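Local coordinates for protein pyridoxamine 5-phosphate-dependent dehydrase (Escherichia coli, PDB 2R0T) that catalyses the pyridoxal-phosphate-dependent removal of the C3'-hydroxyl from GDP-4-keto-6-deoxymannose, a coupled transamination and deoxygenation on the way to L-colitose, at residues E34-Y39 / V251-M256; A52-S57 / I192-G197. The protein carries 1 engineered substitution. One frame throughout, in Å; residues are numbered along the deposited sequence.

Contact 1: E34-Y39 / V251-M256; sequences EYVKQY and VRPLEM. With PGU (N-({3-hydroxy-2-methyl-5-[(phosphonooxy)methyl]pyridin-4-yl}methyl)-L-glutamic acid), chain D.
One carboxylate, that of Glu255, holds two successive backbone N-H groups in the first turn of helix 34-47. Its OE2 accepts from Tyr35 N in a bent bond (131° at the hydrogen) whose modelled length of 2.5 Å is doubtfully short, while OE1 takes the longer but straighter one from Val36 N at 3.3 Å (158°). Both donors lie on the syn side of their oxygen and well out of the carboxylate plane. Glu255 CG stands anti to the backbone N (chi1 -157°) and the chain then bends at chi2, which carries the acid back against the helix start. Gly33 N also bonds OE1, so at least three amides meet this buried group; together with the helix dipole they would probably favour its ionised form. Glu255 CG meets the edge of the Tyr35 ring, 3.8 Å from CD2, the two side chains crossing at about a right angle. Val36 CG2 lies 3.4 Å from Glu255 OE1 and also packs on Pro253 CG at 4.2 Å. Arg252 turns away from this helix to the glutamate part of PGU: NH1 and NH2 bond OE2 (2.9 Å from NH1) and OE1 of one carboxylate, which lies at the guanidinium edge near its plane; the NH2 length is doubtfully short. The adduct is held mostly by the second subunit. A side-chain acid bonding amides at a helix N-terminus beside an intersubunit arginine site fits the aminotransferase dimer, where each active site borrows residues from its partner.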
# COMPACT_ATOMS: atom_id res chain seq x y z
N GLU A 34 -1.78 -18.68 -5.61
CA GLU A 34 -1.78 -19.96 -4.90
C GLU A 34 -1.07 -19.92 -3.57
O GLU A 34 -1.62 -20.23 -2.51
CB GLU A 34 -1.07 -20.99 -5.78
CG GLU A 34 -2.01 -21.68 -6.75
CD GLU A 34 -3.49 -21.50 -6.36
OE1 GLU A 34 -3.87 -21.79 -5.19
OE2 GLU A 34 -4.27 -21.06 -7.24
N TYR A 35 0.21 -19.58 -3.70
CA TYR A 35 1.05 -19.47 -2.54
C TYR A 35 0.42 -18.51 -1.54
O TYR A 35 0.22 -18.87 -0.38
CB TYR A 35 2.44 -19.03 -3.00
CG TYR A 35 3.13 -20.07 -3.89
CD1 TYR A 35 3.49 -21.31 -3.38
CD2 TYR A 35 3.49 -19.80 -5.20
CE1 TYR A 35 4.15 -22.27 -4.17
CE2 TYR A 35 4.16 -20.75 -6.00
CZ TYR A 35 4.49 -21.99 -5.48
OH TYR A 35 5.17 -22.96 -6.23
N VAL A 36 0.07 -17.30 -1.98
CA VAL A 36 -0.47 -16.36 -1.01
C VAL A 36 -1.64 -17.05 -0.30
O VAL A 36 -1.68 -17.12 0.93
CB VAL A 36 -0.95 -15.07 -1.67
CG1 VAL A 36 -2.02 -14.40 -0.81
CG2 VAL A 36 0.23 -14.11 -1.89
N LYS A 37 -2.56 -17.63 -1.07
CA LYS A 37 -3.73 -18.34 -0.50
C LYS A 37 -3.34 -19.50 0.41
O LYS A 37 -3.86 -19.67 1.52
CB LYS A 37 -4.63 -18.84 -1.63
CG LYS A 37 -6.04 -19.26 -1.21
CD LYS A 37 -6.28 -19.09 0.28
CE LYS A 37 -7.76 -19.12 0.66
NZ LYS A 37 -8.08 -18.03 1.62
N GLN A 38 -2.39 -20.30 -0.05
CA GLN A 38 -1.95 -21.36 0.82
C GLN A 38 -1.38 -20.72 2.08
O GLN A 38 -1.64 -21.14 3.20
CB GLN A 38 -0.81 -22.10 0.15
CG GLN A 38 -1.25 -22.63 -1.20
CD GLN A 38 -0.30 -23.70 -1.74
OE1 GLN A 38 0.41 -24.37 -0.97
NE2 GLN A 38 -0.27 -23.85 -3.07
N TYR A 39 -0.55 -19.72 1.88
CA TYR A 39 0.06 -19.07 3.03
C TYR A 39 -0.98 -18.56 4.09
O TYR A 39 -0.82 -18.68 5.32
CB TYR A 39 1.03 -17.98 2.54
CG TYR A 39 1.61 -17.16 3.68
CD1 TYR A 39 2.62 -17.66 4.48
CD2 TYR A 39 1.06 -15.93 4.00
CE1 TYR A 39 3.07 -16.94 5.56
CE2 TYR A 39 1.52 -15.20 5.03
CZ TYR A 39 2.56 -15.68 5.79
OH TYR A 39 3.03 -14.88 6.81
N VAL A 251 -3.32 -3.30 -2.18
CA VAL A 251 -2.26 -3.63 -1.20
C VAL A 251 -1.96 -5.14 -1.15
O VAL A 251 -1.60 -5.73 -0.13
CB VAL A 251 -2.44 -3.04 0.21
CG1 VAL A 251 -2.44 -1.54 0.12
CG2 VAL A 251 -3.66 -3.59 0.97
N ARG A 252 -2.11 -5.75 -2.32
CA ARG A 252 -1.86 -7.16 -2.56
C ARG A 252 -0.37 -7.44 -2.34
O ARG A 252 0.50 -6.63 -2.78
CB ARG A 252 -2.17 -7.52 -4.03
CG ARG A 252 -3.61 -7.24 -4.53
CD ARG A 252 -3.87 -7.75 -5.99
NE ARG A 252 -3.08 -7.02 -6.99
CZ ARG A 252 -3.54 -6.57 -8.16
NH1 ARG A 252 -4.78 -6.87 -8.50
NH2 ARG A 252 -2.74 -5.86 -8.98
N PRO A 253 -0.11 -8.60 -1.73
CA PRO A 253 1.27 -9.09 -1.56
C PRO A 253 1.67 -9.84 -2.84
O PRO A 253 0.80 -10.31 -3.60
CB PRO A 253 1.18 -10.11 -0.42
CG PRO A 253 -0.34 -10.37 -0.18
CD PRO A 253 -1.13 -9.51 -1.14
N LEU A 254 2.97 -9.91 -3.09
CA LEU A 254 3.46 -10.65 -4.25
C LEU A 254 3.50 -12.16 -3.96
O LEU A 254 3.73 -12.60 -2.82
CB LEU A 254 4.84 -10.14 -4.60
CG LEU A 254 4.84 -8.71 -5.13
CD1 LEU A 254 6.29 -8.40 -5.30
CD2 LEU A 254 4.08 -8.66 -6.47
N GLU A 255 3.27 -12.95 -4.99
CA GLU A 255 3.24 -14.41 -4.83
C GLU A 255 4.47 -14.93 -4.02
O GLU A 255 4.33 -15.66 -3.03
CB GLU A 255 3.07 -15.00 -6.24
CG GLU A 255 2.50 -16.37 -6.41
CD GLU A 255 1.34 -16.70 -5.49
OE1 GLU A 255 0.89 -15.79 -4.77
OE2 GLU A 255 0.93 -17.88 -5.45
N MET A 256 5.65 -14.45 -4.42
CA MET A 256 6.95 -14.73 -3.84
C MET A 256 7.02 -14.56 -2.34
O MET A 256 7.82 -15.23 -1.69
CB MET A 256 7.95 -13.72 -4.41
CG MET A 256 9.23 -14.30 -4.86
SD MET A 256 9.89 -13.14 -6.13
CE MET A 256 9.57 -14.03 -7.55
N1 PGU D . -5.13 3.54 -12.89
C2 PGU D . -5.35 3.21 -14.15
C2A PGU D . -5.87 4.24 -15.10
C3 PGU D . -5.10 1.93 -14.64
O3 PGU D . -5.31 1.65 -15.95
C4 PGU D . -4.62 0.91 -13.83
C4A PGU D . -4.32 -0.49 -14.45
C5 PGU D . -4.49 1.32 -12.44
C6 PGU D . -4.73 2.63 -12.04
C5A PGU D . -4.07 0.39 -11.32
O4P PGU D . -2.67 0.53 -11.08
P PGU D . -2.12 -0.86 -10.47
O1P PGU D . -0.53 -0.86 -10.78
O2P PGU D . -2.87 -2.09 -11.21
O3P PGU D . -2.45 -0.89 -8.92
N PGU D . -5.54 -1.33 -14.34
CA PGU D . -5.32 -2.60 -14.47
CB PGU D . -5.57 -3.28 -13.10
CG PGU D . -4.47 -4.29 -12.84
CD PGU D . -4.54 -4.74 -11.37
OE1 PGU D . -3.78 -4.20 -10.50
OE2 PGU D . -5.36 -5.67 -11.04
C PGU D . -6.36 -3.12 -15.45
O PGU D . -6.68 -4.36 -15.46
OXT PGU D . -6.97 -2.29 -16.22

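Contact 2: A52-S57 / I192-G197; sequences AVMVSS and IATMEG. With PGU (N-({3-hydroxy-2-methyl-5-[(phosphonooxy)methyl]pyridin-4-yl}methyl)-L-glutamic acid), chain C.
Part of the PGU pocket wall beside the phosphate, in this aspartate aminotransferase-like fold, is formed here, where the end of strand 51-55 meets the 192-197 loop. Ser57 and Gly197 come together backbone to backbone, with Ser57 CA only 3.4 Å from Gly197 C, and no classical hydrogen bond joins the two segments. Two weak CA-H...O contacts accompany the close backbone packing: Gly197 CA points to Val55 O at 3.5 Å, and Ser57 CA to Gly197 O at 3.6 Å. Gly197 adopts phi 163° and psi 153°, where a CB would be jammed against the preceding carbonyl O and would clash with Thr194 OG1, hence glycine here. Ser57 CB approaches the PGU phosphate at 3.7 Å from O3P, a packing contact, while its OG caps the start of helix 58-68 through a weak bond to Ser59 N. Gly58 N and Ser59 OG themselves bond PGU, so the Ser57 cap probably helps position the helix start that binds it. In the loop, Thr194 OG1 donates to Glu196 O at 2.9 Å from above the carbonyl plane and also bonds Ser186 OG, bracing the turn. Glu196 CB packs on Ser56 O at 3.6 Å; its carboxylate crosses the dimer interface, OE2 in a salt bridge to Arg252 NE and OE1 hydrogen-bonded to Asn250 ND2, both of the second subunit. Met54, extended with CG anti to the backbone N (chi1 -178°), ends with CE 4.2 Å from Thr194 OG1. Its side chain runs between helix 34-47, touching Val36 and Tyr39, and Ser257 of helix 255-286, while Val55 faces helix 58-68. Strand 51-55, outermost in the chain's mixed sheet, pairs antiparallel with strand 198-202, which follows directly from the loop.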
# COMPACT_ATOMS: atom_id res chain seq x y z
N ALA A 52 -7.23 -15.31 7.83
CA ALA A 52 -5.99 -14.50 7.81
C ALA A 52 -6.01 -13.86 6.45
O ALA A 52 -6.36 -14.54 5.49
CB ALA A 52 -4.81 -15.41 7.82
N VAL A 53 -5.56 -12.62 6.32
CA VAL A 53 -5.51 -12.05 4.96
C VAL A 53 -4.16 -11.40 4.81
O VAL A 53 -3.75 -10.59 5.65
CB VAL A 53 -6.60 -11.01 4.74
CG1 VAL A 53 -6.37 -10.20 3.42
CG2 VAL A 53 -7.97 -11.72 4.68
N MET A 54 -3.44 -11.79 3.77
CA MET A 54 -2.11 -11.23 3.60
C MET A 54 -2.04 -9.94 2.82
O MET A 54 -2.61 -9.86 1.70
CB MET A 54 -1.16 -12.25 2.96
CG MET A 54 0.29 -11.75 2.79
SD MET A 54 1.33 -12.94 1.82
CE MET A 54 3.07 -12.43 2.29
N VAL A 55 -1.34 -8.95 3.39
CA VAL A 55 -1.16 -7.69 2.65
C VAL A 55 0.33 -7.35 2.39
O VAL A 55 1.26 -8.09 2.76
CB VAL A 55 -1.92 -6.47 3.28
CG1 VAL A 55 -3.42 -6.75 3.35
CG2 VAL A 55 -1.40 -6.30 4.71
N SER A 56 0.53 -6.18 1.77
CA SER A 56 1.88 -5.76 1.40
C SER A 56 2.83 -5.43 2.56
O SER A 56 4.04 -5.46 2.39
CB SER A 56 1.82 -4.67 0.35
OG SER A 56 1.19 -3.53 0.91
N SER A 57 2.33 -5.16 3.77
CA SER A 57 3.27 -4.89 4.84
C SER A 57 2.45 -4.80 6.09
O SER A 57 1.23 -4.77 6.00
CB SER A 57 3.96 -3.54 4.61
OG SER A 57 3.06 -2.41 4.64
N ILE A 192 9.77 -13.22 11.34
CA ILE A 192 10.01 -13.97 10.11
C ILE A 192 10.02 -12.88 9.06
O ILE A 192 9.64 -11.72 9.34
CB ILE A 192 8.89 -14.98 9.73
CG1 ILE A 192 7.51 -14.32 9.59
CG2 ILE A 192 8.87 -16.21 10.65
CD1 ILE A 192 6.49 -15.20 8.82
N ALA A 193 10.44 -13.23 7.85
CA ALA A 193 10.51 -12.23 6.78
C ALA A 193 10.21 -12.76 5.40
O ALA A 193 10.76 -13.78 4.96
CB ALA A 193 11.87 -11.54 6.79
N THR A 194 9.38 -12.02 4.68
CA THR A 194 8.98 -12.39 3.32
C THR A 194 9.38 -11.20 2.45
O THR A 194 8.75 -10.94 1.42
CB THR A 194 7.42 -12.63 3.29
OG1 THR A 194 6.81 -11.48 3.84
CG2 THR A 194 7.02 -13.73 4.30
N MET A 195 10.48 -10.52 2.86
CA MET A 195 11.01 -9.28 2.26
C MET A 195 10.15 -8.13 2.85
O MET A 195 10.56 -7.36 3.72
CB MET A 195 10.94 -9.33 0.74
CG MET A 195 11.93 -10.32 0.09
SD MET A 195 11.75 -10.59 -1.77
CE MET A 195 9.98 -11.36 -1.80
N GLU A 196 8.90 -8.02 2.41
CA GLU A 196 7.93 -7.10 3.04
C GLU A 196 6.68 -7.99 3.15
O GLU A 196 6.55 -8.95 2.41
CB GLU A 196 7.58 -5.85 2.22
CG GLU A 196 8.67 -4.81 2.10
CD GLU A 196 8.48 -3.53 2.88
OE1 GLU A 196 7.79 -3.48 3.93
OE2 GLU A 196 9.16 -2.58 2.44
N GLY A 197 5.76 -7.67 4.04
CA GLY A 197 4.51 -8.44 4.12
C GLY A 197 3.86 -8.17 5.45
O GLY A 197 4.52 -7.82 6.43
N1 PGU C . 3.30 -1.85 13.80
C2 PGU C . 4.24 -2.11 14.68
C2A PGU C . 3.83 -2.08 16.13
C3 PGU C . 5.57 -2.39 14.27
O3 PGU C . 6.56 -2.66 15.14
C4 PGU C . 5.90 -2.35 12.90
C4A PGU C . 7.33 -2.58 12.45
C5 PGU C . 4.86 -2.01 12.00
C6 PGU C . 3.58 -1.80 12.48
C5A PGU C . 5.13 -1.84 10.53
O4P PGU C . 5.05 -3.05 9.88
P PGU C . 5.83 -2.95 8.52
O1P PGU C . 5.72 -4.40 7.87
O2P PGU C . 7.34 -2.58 8.80
O3P PGU C . 5.26 -1.78 7.64
N PGU C . 8.17 -1.42 12.80
CA PGU C . 9.53 -1.50 12.18
CB PGU C . 9.57 -0.59 10.94
CG PGU C . 10.50 -1.20 9.91
CD PGU C . 10.11 -0.74 8.52
OE1 PGU C . 10.93 -0.02 7.86
OE2 PGU C . 8.97 -1.10 8.00
C PGU C . 10.60 -1.00 13.19
O PGU C . 11.73 -0.58 12.76
OXT PGU C . 10.33 -0.96 14.45

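In the fold
Both contacts are largely buried, but contact 2 lies nearer the centre of the chain, about 12 Å from it (centre to centre) against about 19 Å for contact 1, which has an exposed residue at its margin. Their centres are about 9 Å apart, and they touch where Met54 meets Pro253 and Tyr39 and where Val251 lies against Val55 and Ser56. Contact 1 joins two helices by a carboxylate on backbone amides; contact 2 joins a strand end to a loop by close backbone packing without conventional hydrogen bonds. Each borders a different bound adduct. The Arg252-Glu196 pair connects the two contacts across the dimer.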